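Local coordinates for putative uncharacterized protein (Mycobacterium smegmatis, PDB 3UID) that probably acts as a toxin and is the structural homologue of Rv2035 of Mycobacterium tuberculosis, a type II toxin involved in the hypoxic response, at residues I17-F21 with I152-D156; V25-Q30 with V83-F89; V62-M66 with D97-N101. All blocks are in the same frame, centred on the assembly; numbering follows the deposited sequence.

Interaction 1 (I17-F21 with I152-D156); sequences ITAEF and INQID
The carbonyl oxygen of I152 is met from two directions: D156 N gives it the regular helical hydrogen bond (3.0 Å), and the edge of the F21 ring comes up to it in plane, F21 CE1 lying 3.6 Å from I152 O. A second oxygen lines the same edge, D156 OD2 at 3.4 Å from F21 CD1, with the carboxylate turned 66° from the ring. The slightly positive ring hydrogens thus probably find a mild electrostatic welcome along this edge. Over one face of F21 sits I155 CG2, 3.8 Å from the ring centroid and displaced toward the rim. Farther back along the strand the contact becomes apolar. With CG1 beside the backbone N (chi1 -75°), I152 leaves CG2 anti to that nitrogen, where this methyl touches both A19 CB and F21 CE1, while its other branch extends until CD1 reaches I17 CG2 at 3.7 Å. The two segments run almost parallel, their axes 9.2 Å apart at an angle of 7°. A long C-terminal helix laid against a curved antiparallel sheet is the signature of the helix-grip fold of the Bet v 1-like (SRPBCC) superfamily.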
ATOM      1  N   ILE A  17       2.097  -4.277   8.549  1.00  6.57           N
ATOM      2  CA  ILE A  17       0.922  -3.585   9.042  1.00  6.92           C
ATOM      3  C   ILE A  17      -0.273  -4.517   8.873  1.00  8.99           C
ATOM      4  O   ILE A  17      -0.456  -5.137   7.821  1.00  9.76           O
ATOM      5  CB  ILE A  17       0.715  -2.262   8.301  1.00 10.68           C
ATOM      6  CG1 ILE A  17       1.936  -1.364   8.525  1.00 12.07           C
ATOM      7  CG2 ILE A  17      -0.569  -1.593   8.777  1.00 11.40           C
ATOM      8  CD1 ILE A  17       1.741   0.078   8.120  1.00 21.22           C
ATOM      9  N   THR A  18      -1.056  -4.652   9.931  1.00  9.83           N
ATOM     10  CA  THR A  18      -2.237  -5.498   9.899  1.00  8.88           C
ATOM     11  C   THR A  18      -3.463  -4.613  10.077  1.00 10.01           C
ATOM     12  O   THR A  18      -3.444  -3.659  10.860  1.00  9.11           O
ATOM     13  CB  THR A  18      -2.187  -6.559  11.017  1.00 14.09           C
ATOM     14  OG1 THR A  18      -0.959  -7.296  10.928  1.00 13.13           O
ATOM     15  CG2 THR A  18      -3.366  -7.525  10.908  1.00 12.76           C
ATOM     16  N   ALA A  19      -4.509  -4.908   9.316  1.00 10.82           N
ATOM     17  CA  ALA A  19      -5.766  -4.181   9.419  1.00  9.28           C
ATOM     18  C   ALA A  19      -6.913  -5.157   9.454  1.00  9.90           C
ATOM     19  O   ALA A  19      -6.779  -6.294   9.007  1.00  8.53           O
ATOM     20  CB  ALA A  19      -5.946  -3.269   8.222  1.00  6.15           C
ATOM     21  N   GLU A  20      -8.028  -4.700  10.014  1.00  7.04           N
ATOM     22  CA  GLU A  20      -9.277  -5.433   9.928  0.50  9.04           C
ATOM     23  C   GLU A  20     -10.328  -4.565   9.260  1.00 12.84           C
ATOM     24  O   GLU A  20     -10.485  -3.389   9.588  1.00 11.08           O
ATOM     25  CB  GLU A  20      -9.720  -5.904  11.309  0.50 11.73           C
ATOM     26  CG  GLU A  20      -8.850  -7.032  11.831  0.50  6.83           C
ATOM     27  CD  GLU A  20      -9.158  -7.415  13.263  0.50 19.22           C
ATOM     28  OE1 GLU A  20     -10.251  -7.069  13.759  0.50 24.23           O
ATOM     29  OE2 GLU A  20      -8.297  -8.066  13.893  0.50 21.59           O
ATOM     30  N   PHE A  21     -11.032  -5.144   8.291  1.00  8.99           N
ATOM     31  CA  PHE A  21     -12.032  -4.402   7.523  1.00  7.86           C
ATOM     32  C   PHE A  21     -13.384  -5.090   7.633  1.00 12.41           C
ATOM     33  O   PHE A  21     -13.459  -6.316   7.564  1.00  9.80           O
ATOM     34  CB  PHE A  21     -11.642  -4.361   6.047  1.00  7.79           C
ATOM     35  CG  PHE A  21     -10.361  -3.617   5.761  1.00  6.41           C
ATOM     36  CD1 PHE A  21     -10.219  -2.284   6.123  1.00  6.58           C
ATOM     37  CD2 PHE A  21      -9.313  -4.248   5.108  1.00  9.92           C
ATOM     38  CE1 PHE A  21      -9.041  -1.593   5.841  1.00  7.04           C
ATOM     39  CE2 PHE A  21      -8.132  -3.567   4.819  1.00  8.61           C
ATOM     40  CZ  PHE A  21      -7.998  -2.241   5.190  1.00  7.68           C
ATOM     41  N   ILE A 152      -5.625   2.801   5.017  1.00  7.72           N
ATOM     42  CA  ILE A 152      -6.474   1.854   5.743  1.00  8.92           C
ATOM     43  C   ILE A 152      -7.735   2.521   6.300  1.00  9.67           C
ATOM     44  O   ILE A 152      -8.846   1.983   6.164  1.00  6.72           O
ATOM     45  CB  ILE A 152      -5.666   1.146   6.834  1.00  8.45           C
ATOM     46  CG1 ILE A 152      -4.758   0.103   6.174  1.00  9.06           C
ATOM     47  CG2 ILE A 152      -6.586   0.461   7.852  1.00  8.38           C
ATOM     48  CD1 ILE A 152      -3.550  -0.272   7.054  1.00  8.17           C
ATOM     49  N   ASN A 153      -7.580   3.709   6.870  1.00  9.62           N
ATOM     50  CA  ASN A 153      -8.738   4.449   7.348  1.00  7.71           C
ATOM     51  C   ASN A 153      -9.653   4.885   6.215  1.00  8.53           C
ATOM     52  O   ASN A 153     -10.867   4.894   6.381  1.00  8.86           O
ATOM     53  CB  ASN A 153      -8.319   5.639   8.201  1.00  8.01           C
ATOM     54  CG  ASN A 153      -7.632   5.204   9.476  1.00 13.57           C
ATOM     55  OD1 ASN A 153      -7.905   4.116  10.001  1.00 13.14           O
ATOM     56  ND2 ASN A 153      -6.728   6.041   9.976  1.00 15.31           N
ATOM     57  N   GLN A 154      -9.080   5.227   5.063  1.00  7.46           N
ATOM     58  CA  GLN A 154      -9.920   5.580   3.915  1.00  8.89           C
ATOM     59  C   GLN A 154     -10.703   4.374   3.419  1.00  9.15           C
ATOM     60  O   GLN A 154     -11.861   4.505   3.024  1.00  9.80           O
ATOM     61  CB  GLN A 154      -9.114   6.224   2.777  1.00  6.68           C
ATOM     62  CG  GLN A 154      -8.600   7.642   3.115  1.00  8.80           C
ATOM     63  CD  GLN A 154      -9.721   8.584   3.510  1.00  9.36           C
ATOM     64  OE1 GLN A 154     -10.718   8.712   2.800  1.00 13.99           O
ATOM     65  NE2 GLN A 154      -9.574   9.227   4.660  1.00 13.38           N
ATOM     66  N   ILE A 155     -10.077   3.202   3.434  1.00  7.61           N
ATOM     67  CA  ILE A 155     -10.790   1.977   3.076  1.00  9.32           C
ATOM     68  C   ILE A 155     -11.961   1.774   4.031  1.00  7.82           C
ATOM     69  O   ILE A 155     -13.073   1.528   3.576  1.00  8.50           O
ATOM     70  CB  ILE A 155      -9.869   0.739   3.071  1.00  4.30           C
ATOM     71  CG1 ILE A 155      -8.879   0.829   1.909  1.00  7.48           C
ATOM     72  CG2 ILE A 155     -10.695  -0.549   2.957  1.00  7.47           C
ATOM     73  CD1 ILE A 155      -7.730  -0.177   2.027  1.00  8.65           C
ATOM     74  N   ASP A 156     -11.730   1.909   5.338  1.00  5.82           N
ATOM     75  CA  ASP A 156     -12.830   1.823   6.307  1.00  7.27           C
ATOM     76  C   ASP A 156     -14.008   2.706   5.876  1.00 10.19           C
ATOM     77  O   ASP A 156     -15.165   2.278   5.903  1.00 10.64           O
ATOM     78  CB  ASP A 156     -12.402   2.269   7.716  1.00  9.15           C
ATOM     79  CG  ASP A 156     -11.468   1.288   8.407  1.00 14.87           C
ATOM     80  OD1 ASP A 156     -10.685   1.748   9.266  1.00 14.69           O
ATOM     81  OD2 ASP A 156     -11.537   0.081   8.134  1.00 14.06           O
TER

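Interaction 2 (V25-Q30 with V83-F89); sequences VTRIWQ and VDEPHSF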
ATOM      1  N   VAL A  25     -13.542 -10.417   1.751  1.00 10.82           N
ATOM      2  CA  VAL A  25     -12.268 -10.425   1.050  1.00  6.65           C
ATOM      3  C   VAL A  25     -12.431  -9.988  -0.404  1.00  6.58           C
ATOM      4  O   VAL A  25     -11.594  -9.245  -0.921  1.00  9.29           O
ATOM      5  CB  VAL A  25     -11.618 -11.804   1.098  1.00 11.71           C
ATOM      6  CG1 VAL A  25     -10.531 -11.894   0.059  1.00 10.95           C
ATOM      7  CG2 VAL A  25     -11.054 -12.065   2.500  1.00 12.00           C
ATOM      8  N   THR A  26     -13.495 -10.451  -1.056  1.00  9.43           N
ATOM      9  CA  THR A  26     -13.731 -10.087  -2.456  1.00 10.89           C
ATOM     10  C   THR A  26     -13.870  -8.582  -2.633  1.00 13.05           C
ATOM     11  O   THR A  26     -13.394  -8.023  -3.625  1.00 11.74           O
ATOM     12  CB  THR A  26     -14.955 -10.799  -3.051  1.00 10.01           C
ATOM     13  OG1 THR A  26     -16.098 -10.597  -2.209  1.00 12.55           O
ATOM     14  CG2 THR A  26     -14.677 -12.286  -3.155  1.00 14.56           C
ATOM     15  N   ARG A  27     -14.504  -7.923  -1.669  1.00  9.80           N
ATOM     16  CA  ARG A  27     -14.632  -6.456  -1.705  1.00  8.17           C
ATOM     17  C   ARG A  27     -13.287  -5.729  -1.550  1.00  7.15           C
ATOM     18  O   ARG A  27     -12.985  -4.801  -2.301  1.00  8.71           O
ATOM     19  CB  ARG A  27     -15.592  -5.954  -0.622  1.00  8.45           C
ATOM     20  CG  ARG A  27     -15.568  -4.409  -0.494  1.00 12.38           C
ATOM     21  CD  ARG A  27     -16.213  -3.804  -1.718  1.00 11.61           C
ATOM     22  NE  ARG A  27     -16.126  -2.337  -1.764  1.00 16.83           N
ATOM     23  CZ  ARG A  27     -15.193  -1.664  -2.435  1.00 17.43           C
ATOM     24  NH1 ARG A  27     -14.249  -2.312  -3.104  1.00 12.60           N
ATOM     25  NH2 ARG A  27     -15.198  -0.339  -2.439  1.00 10.10           N
ATOM     26  N   ILE A  28     -12.489  -6.133  -0.563  1.00  6.01           N
ATOM     27  CA  ILE A  28     -11.192  -5.522  -0.335  1.00  7.44           C
ATOM     28  C   ILE A  28     -10.273  -5.711  -1.540  1.00  6.64           C
ATOM     29  O   ILE A  28      -9.526  -4.812  -1.905  1.00  7.27           O
ATOM     30  CB  ILE A  28     -10.547  -6.052   0.960  1.00  6.23           C
ATOM     31  CG1 ILE A  28     -11.503  -5.849   2.141  1.00  8.39           C
ATOM     32  CG2 ILE A  28      -9.235  -5.339   1.229  1.00  9.15           C
ATOM     33  CD1 ILE A  28     -11.843  -4.386   2.428  1.00 10.12           C
ATOM     34  N   TRP A  29     -10.342  -6.877  -2.176  1.00  5.39           N
ATOM     35  CA  TRP A  29      -9.534  -7.120  -3.359  1.00  7.28           C
ATOM     36  C   TRP A  29      -9.749  -6.018  -4.403  1.00  9.50           C
ATOM     37  O   TRP A  29      -8.800  -5.563  -5.038  1.00  8.28           O
ATOM     38  CB  TRP A  29      -9.858  -8.485  -3.975  1.00 10.30           C
ATOM     39  CG  TRP A  29      -9.042  -8.755  -5.198  1.00  9.88           C
ATOM     40  CD1 TRP A  29      -9.409  -8.547  -6.502  1.00 10.67           C
ATOM     41  CD2 TRP A  29      -7.700  -9.240  -5.235  1.00  9.10           C
ATOM     42  NE1 TRP A  29      -8.387  -8.904  -7.345  1.00 10.31           N
ATOM     43  CE2 TRP A  29      -7.322  -9.326  -6.593  1.00  8.28           C
ATOM     44  CE3 TRP A  29      -6.784  -9.630  -4.254  1.00  9.48           C
ATOM     45  CZ2 TRP A  29      -6.070  -9.782  -6.987  1.00 10.66           C
ATOM     46  CZ3 TRP A  29      -5.535 -10.073  -4.651  1.00 11.45           C
ATOM     47  CH2 TRP A  29      -5.192 -10.151  -6.001  1.00  9.95           C
ATOM     48  N   GLN A  30     -10.997  -5.602  -4.571  1.00  8.67           N
ATOM     49  CA  GLN A  30     -11.346  -4.614  -5.589  1.00  9.63           C
ATOM     50  C   GLN A  30     -10.815  -3.210  -5.311  1.00  9.31           C
ATOM     51  O   GLN A  30     -10.704  -2.390  -6.239  1.00 10.83           O
ATOM     52  CB  GLN A  30     -12.864  -4.583  -5.808  1.00 11.29           C
ATOM     53  CG  GLN A  30     -13.416  -5.861  -6.404  1.00 11.51           C
ATOM     54  CD  GLN A  30     -12.823  -6.199  -7.771  1.00  9.63           C
ATOM     55  OE1 GLN A  30     -12.446  -5.301  -8.534  1.00 18.79           O
ATOM     56  NE2 GLN A  30     -12.733  -7.479  -8.076  1.00 19.43           N
ATOM     57  N   VAL A  83      -0.008 -12.663  -8.573  1.00  9.38           N
ATOM     58  CA  VAL A  83      -1.392 -12.273  -8.337  1.00  8.58           C
ATOM     59  C   VAL A  83      -2.237 -13.527  -8.094  1.00  9.02           C
ATOM     60  O   VAL A  83      -2.289 -14.418  -8.933  1.00 13.81           O
ATOM     61  CB  VAL A  83      -1.959 -11.479  -9.534  1.00  8.55           C
ATOM     62  CG1 VAL A  83      -3.421 -11.104  -9.287  1.00 13.15           C
ATOM     63  CG2 VAL A  83      -1.118 -10.235  -9.801  1.00 11.58           C
ATOM     64  N   ASP A  84      -2.897 -13.579  -6.939  1.00  9.53           N
ATOM     65  CA  ASP A  84      -3.695 -14.727  -6.538  1.00  9.41           C
ATOM     66  C   ASP A  84      -5.030 -14.207  -6.001  1.00  9.99           C
ATOM     67  O   ASP A  84      -5.261 -14.137  -4.801  1.00 10.78           O
ATOM     68  CB  ASP A  84      -2.925 -15.540  -5.486  1.00 10.90           C
ATOM     69  CG  ASP A  84      -3.757 -16.647  -4.862  1.00 14.61           C
ATOM     70  OD1 ASP A  84      -4.690 -17.157  -5.515  1.00 16.20           O
ATOM     71  OD2 ASP A  84      -3.461 -17.008  -3.704  1.00 22.76           O
ATOM     72  N   GLU A  85      -5.907 -13.807  -6.918  1.00 11.38           N
ATOM     73  CA  GLU A  85      -7.193 -13.225  -6.540  1.00  9.64           C
ATOM     74  C   GLU A  85      -8.081 -14.256  -5.829  1.00 10.42           C
ATOM     75  O   GLU A  85      -8.173 -15.406  -6.260  1.00 12.87           O
ATOM     76  CB  GLU A  85      -7.918 -12.701  -7.791  1.00  7.86           C
ATOM     77  CG  GLU A  85      -9.287 -12.114  -7.489  1.00 10.48           C
ATOM     78  CD  GLU A  85     -10.020 -11.657  -8.744  1.00 16.59           C
ATOM     79  OE1 GLU A  85      -9.378 -11.569  -9.810  1.00 23.59           O
ATOM     80  OE2 GLU A  85     -11.235 -11.376  -8.660  1.00 22.42           O
ATOM     81  N   PRO A  86      -8.752 -13.847  -4.738  1.00  9.39           N
ATOM     82  CA  PRO A  86      -8.722 -12.531  -4.095  1.00  9.70           C
ATOM     83  C   PRO A  86      -7.870 -12.538  -2.832  1.00 11.33           C
ATOM     84  O   PRO A  86      -8.047 -11.655  -1.992  1.00  9.85           O
ATOM     85  CB  PRO A  86     -10.174 -12.356  -3.671  1.00 11.10           C
ATOM     86  CG  PRO A  86     -10.562 -13.742  -3.239  1.00 12.99           C
ATOM     87  CD  PRO A  86      -9.866 -14.669  -4.224  1.00  9.52           C
ATOM     88  N   HIS A  87      -6.964 -13.498  -2.679  1.00 11.60           N
ATOM     89  CA  HIS A  87      -6.267 -13.632  -1.402  0.50 10.91           C
ATOM     90  C   HIS A  87      -4.929 -12.917  -1.295  1.00 10.31           C
ATOM     91  O   HIS A  87      -4.524 -12.555  -0.200  1.00 11.94           O
ATOM     92  CB  HIS A  87      -6.109 -15.095  -1.002  0.50 15.44           C
ATOM     93  CG  HIS A  87      -7.382 -15.720  -0.528  0.50 18.03           C
ATOM     94  ND1 HIS A  87      -8.034 -16.704  -1.238  0.50 16.21           N
ATOM     95  CD2 HIS A  87      -8.131 -15.491   0.578  0.50  7.71           C
ATOM     96  CE1 HIS A  87      -9.128 -17.059  -0.589  0.50 20.46           C
ATOM     97  NE2 HIS A  87      -9.210 -16.341   0.516  0.50 18.20           N
ATOM     98  N   SER A  88      -4.240 -12.695  -2.407  1.00 10.19           N
ATOM     99  CA  SER A  88      -2.906 -12.104  -2.274  1.00 10.54           C
ATOM    100  C   SER A  88      -2.353 -11.558  -3.577  1.00  8.50           C
ATOM    101  O   SER A  88      -2.724 -12.029  -4.652  1.00  9.44           O
ATOM    102  CB  SER A  88      -1.938 -13.172  -1.737  1.00 13.96           C
ATOM    103  OG  SER A  88      -0.696 -12.611  -1.344  1.00 13.95           O
ATOM    104  N   PHE A  89      -1.498 -10.539  -3.474  1.00  8.56           N
ATOM    105  CA  PHE A  89      -0.623 -10.154  -4.578  1.00  7.52           C
ATOM    106  C   PHE A  89       0.731  -9.720  -4.041  1.00  7.98           C
ATOM    107  O   PHE A  89       0.859  -9.381  -2.862  1.00  8.63           O
ATOM    108  CB  PHE A  89      -1.265  -9.148  -5.566  1.00  6.55           C
ATOM    109  CG  PHE A  89      -1.523  -7.768  -5.002  1.00  7.10           C
ATOM    110  CD1 PHE A  89      -0.592  -6.751  -5.175  1.00  7.23           C
ATOM    111  CD2 PHE A  89      -2.705  -7.483  -4.333  1.00  8.18           C
ATOM    112  CE1 PHE A  89      -0.829  -5.463  -4.681  1.00  8.61           C
ATOM    113  CE2 PHE A  89      -2.950  -6.193  -3.838  1.00  8.25           C
ATOM    114  CZ  PHE A  89      -2.004  -5.184  -4.015  1.00 10.11           C
TER
HETATM  115  O   HOH W   1      -8.246  -8.919 -10.234  1.00 21.26           O
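V25 opens the contact by pressing its CG1 methyl against P86, 3.2 Å from P86 O and also touching the proline ring at CB; having CG1 anti to the backbone N (chi1 164°) aims that branch at the turn. One turn after V25, W29 supplies the main anchor and illustrates how an indole can be held over both faces and along parts of its rim. E85 CG lies over the five-membered ring, 3.5 Å from its centroid, and P86 CA covers the same face. From the opposite face the edge of F89 approaches the six-membered ring in an offset edge-to-face pair, planes at 87°. V83 CG1 and S88 O line the far rim, the latter 3.4 Å from W29 CH2. A water bridges the polar edge, accepting from W29 NE1 at 2.9 Å and donating to E85 OE1. By contrast, P86 O is buried between V25 and W29 without a polar partner. The receiving turn contains a cis peptide before P86 and a classic beta bulge in which D84 O accepts from both H87 N and S88 N. Helix 25-33 thereby packs on the link between strands 73-84 and 88-96, while V25 and I28 touch T122 of strand 121-129 and W29 reaches F115 of strand 109-118.

Interaction 3 (V62-M66 with D97-N101); sequences VTYFM and DEDFN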
ATOM      1  N   VAL A  62       2.160  -0.833 -11.587  1.00  8.99           N
ATOM      2  CA  VAL A  62       1.301   0.235 -11.089  1.00 11.18           C
ATOM      3  C   VAL A  62       2.193   1.435 -10.838  1.00 12.86           C
ATOM      4  O   VAL A  62       3.219   1.320 -10.168  1.00 11.53           O
ATOM      5  CB  VAL A  62       0.593  -0.139  -9.785  1.00 11.24           C
ATOM      6  CG1 VAL A  62      -0.285   1.023  -9.297  1.00 12.74           C
ATOM      7  CG2 VAL A  62      -0.235  -1.409  -9.971  1.00 11.04           C
ATOM      8  N   THR A  63       1.811   2.586 -11.371  1.00  8.58           N
ATOM      9  CA  THR A  63       2.583   3.813 -11.133  1.00 10.90           C
ATOM     10  C   THR A  63       1.696   4.865 -10.496  1.00 11.22           C
ATOM     11  O   THR A  63       0.521   4.962 -10.820  1.00  9.41           O
ATOM     12  CB  THR A  63       3.221   4.359 -12.414  1.00 10.76           C
ATOM     13  OG1 THR A  63       2.199   4.704 -13.370  1.00 11.47           O
ATOM     14  CG2 THR A  63       4.140   3.305 -13.016  1.00 11.05           C
ATOM     15  N   TYR A  64       2.239   5.643  -9.571  1.00  7.16           N
ATOM     16  CA  TYR A  64       1.380   6.520  -8.774  1.00 10.88           C
ATOM     17  C   TYR A  64       2.078   7.776  -8.265  1.00 14.59           C
ATOM     18  O   TYR A  64       3.311   7.815  -8.106  1.00 11.88           O
ATOM     19  CB  TYR A  64       0.834   5.751  -7.563  1.00 13.17           C
ATOM     20  CG  TYR A  64       1.918   5.162  -6.690  1.00  9.95           C
ATOM     21  CD1 TYR A  64       2.280   3.825  -6.816  1.00 11.50           C
ATOM     22  CD2 TYR A  64       2.608   5.950  -5.773  1.00 17.45           C
ATOM     23  CE1 TYR A  64       3.284   3.278  -6.029  1.00 16.00           C
ATOM     24  CE2 TYR A  64       3.619   5.409  -4.988  1.00 16.41           C
ATOM     25  CZ  TYR A  64       3.941   4.070  -5.121  1.00 17.64           C
ATOM     26  OH  TYR A  64       4.946   3.526  -4.350  1.00 24.96           O
ATOM     27  N   PHE A  65       1.277   8.802  -8.015  1.00  9.30           N
ATOM     28  CA  PHE A  65       1.720   9.969  -7.263  1.00 11.31           C
ATOM     29  C   PHE A  65       0.992   9.980  -5.936  1.00 14.89           C
ATOM     30  O   PHE A  65      -0.195   9.657  -5.871  1.00 10.03           O
ATOM     31  CB  PHE A  65       1.390  11.271  -8.000  1.00  9.51           C
ATOM     32  CG  PHE A  65       2.037  11.399  -9.346  1.00  7.37           C
ATOM     33  CD1 PHE A  65       3.382  11.140  -9.506  1.00  9.90           C
ATOM     34  CD2 PHE A  65       1.291  11.786 -10.450  1.00 12.27           C
ATOM     35  CE1 PHE A  65       3.984  11.271 -10.746  1.00 12.89           C
ATOM     36  CE2 PHE A  65       1.886  11.923 -11.696  1.00 16.42           C
ATOM     37  CZ  PHE A  65       3.238  11.660 -11.842  1.00 12.95           C
ATOM     38  N   MET A  66       1.706  10.377  -4.887  1.00  9.52           N
ATOM     39  CA  MET A  66       1.094  10.535  -3.582  0.50 11.20           C
ATOM     40  C   MET A  66       1.544  11.850  -2.982  1.00 10.77           C
ATOM     41  O   MET A  66       2.516  12.457  -3.442  1.00 13.10           O
ATOM     42  CB  MET A  66       1.483   9.390  -2.647  0.50 15.66           C
ATOM     43  CG  MET A  66       1.002   8.021  -3.084  0.50 21.84           C
ATOM     44  SD  MET A  66       1.604   6.755  -1.959  0.50 13.89           S
ATOM     45  CE  MET A  66       0.896   7.314  -0.421  0.50 13.24           C
ATOM     46  N   ASP A  97      10.856   9.854  -9.599  1.00 10.00           N
ATOM     47  CA  ASP A  97      10.563  11.239  -9.902  1.00  9.89           C
ATOM     48  C   ASP A  97       9.250  11.334 -10.679  1.00 11.40           C
ATOM     49  O   ASP A  97       8.538  10.345 -10.810  1.00 10.96           O
ATOM     50  CB  ASP A  97      11.747  11.918 -10.621  1.00 10.09           C
ATOM     51  CG  ASP A  97      12.039  11.324 -11.999  1.00 10.90           C
ATOM     52  OD1 ASP A  97      11.153  10.667 -12.578  1.00 12.73           O
ATOM     53  OD2 ASP A  97      13.159  11.562 -12.513  1.00 14.15           O
ATOM     54  N   GLU A  98       8.924  12.521 -11.167  1.00 10.82           N
ATOM     55  CA  GLU A  98       7.635  12.730 -11.822  1.00 10.33           C
ATOM     56  C   GLU A  98       7.487  11.861 -13.075  1.00 12.38           C
ATOM     57  O   GLU A  98       6.371  11.550 -13.499  1.00 13.71           O
ATOM     58  CB  GLU A  98       7.468  14.209 -12.178  1.00 11.27           C
ATOM     59  CG  GLU A  98       6.062  14.581 -12.637  1.00 12.46           C
ATOM     60  CD  GLU A  98       5.126  14.918 -11.495  1.00 16.69           C
ATOM     61  OE1 GLU A  98       5.593  14.991 -10.340  1.00 12.79           O
ATOM     62  OE2 GLU A  98       3.918  15.123 -11.751  1.00 15.49           O
ATOM     63  N   ASP A  99       8.615  11.483 -13.671  1.00 12.37           N
ATOM     64  CA  ASP A  99       8.615  10.686 -14.900  1.00 12.48           C
ATOM     65  C   ASP A  99       8.654   9.190 -14.639  1.00 12.12           C
ATOM     66  O   ASP A  99       8.780   8.387 -15.571  1.00 14.66           O
ATOM     67  CB  ASP A  99       9.820  11.066 -15.763  1.00 13.08           C
ATOM     68  CG  ASP A  99       9.775  12.509 -16.218  1.00 17.48           C
ATOM     69  OD1 ASP A  99       8.660  13.048 -16.405  1.00 18.24           O
ATOM     70  OD2 ASP A  99      10.857  13.113 -16.378  1.00 22.99           O
ATOM     71  N   PHE A 100       8.568   8.838 -13.363  1.00  8.87           N
ATOM     72  CA  PHE A 100       8.699   7.458 -12.867  1.00  9.85           C
ATOM     73  C   PHE A 100      10.076   6.839 -13.058  1.00 13.27           C
ATOM     74  O   PHE A 100      10.214   5.617 -13.095  1.00 15.72           O
ATOM     75  CB  PHE A 100       7.567   6.554 -13.380  1.00 10.22           C
ATOM     76  CG  PHE A 100       6.215   7.052 -12.985  1.00 10.63           C
ATOM     77  CD1 PHE A 100       5.861   7.100 -11.653  1.00  8.96           C
ATOM     78  CD2 PHE A 100       5.334   7.543 -13.931  1.00 14.43           C
ATOM     79  CE1 PHE A 100       4.619   7.594 -11.264  1.00 14.10           C
ATOM     80  CE2 PHE A 100       4.090   8.028 -13.552  1.00 15.94           C
ATOM     81  CZ  PHE A 100       3.746   8.066 -12.219  1.00 10.37           C
ATOM     82  N   ASN A 101      11.094   7.689 -13.134  1.00 12.74           N
ATOM     83  CA  ASN A 101      12.467   7.212 -13.088  1.00 14.13           C
ATOM     84  C   ASN A 101      12.971   7.200 -11.650  1.00 10.84           C
ATOM     85  O   ASN A 101      12.810   8.180 -10.929  1.00 11.08           O
ATOM     86  CB  ASN A 101      13.378   8.078 -13.962  1.00 15.24           C
ATOM     87  CG  ASN A 101      12.929   8.113 -15.407  1.00 14.81           C
ATOM     88  OD1 ASN A 101      12.784   9.180 -16.007  1.00 21.77           O
ATOM     89  ND2 ASN A 101      12.660   6.941 -15.960  1.00 13.58           N
TER
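F100 and F65 carry this contact, in which a type I beta turn, D97 to F100, docks against strand 61-67 near one margin of the antiparallel sheet. The F100 ring is clasped between a side-chain carbon and a backbone carbonyl: T63 CB sits almost over the ring centre, 3.7 Å from the centroid and 9° off the normal, whereas E98 O lies above the opposite face, toward the rim. At its edge F100 CE1 comes to 3.4 Å from Y64 O. The F65 ring lies nearly parallel to that of F100, planes 13° apart, but slid so far, with centroids 5.0 Å apart, that they barely overlap; they meet mainly through F65 CE1 and F100 CZ. F65 is also stacked against the carboxylate of E98, whose OE2 is 3.5 Å from F65 CZ. A bend at chi2 (86°) folds the glutamate back over the ring. K73 makes a salt bridge with E98 OE2 and a cation-pi contact with F65, so a positive charge probably offsets the carboxylate. D99 N gives D97 OD1 the Asx-turn bond (2.9 Å), and N101 N (3.0 Å) reaches the same oxygen from the opposite face of the carboxylate plane.

Overall arrangement
All three contacts are built on one antiparallel sheet, and together they show how a single sheet can be clothed by helices and loops. Interactions 1 and 2 are neighbours, their centres 14 Å apart, and share a hydrophobic seam: F21 CB is 3.6 Å from I28 CD1, joining strand 14-21 to the helix that follows it. Interaction 3 lies about 24 Å from both, centre to centre, and across the chain's centre from interaction 1. Along the sequence, interaction 1 ties an early strand to the last helix and so encloses the other two, whose segments alternate. The early and late parts of the chain are thus bound into one compact helix-grip domain.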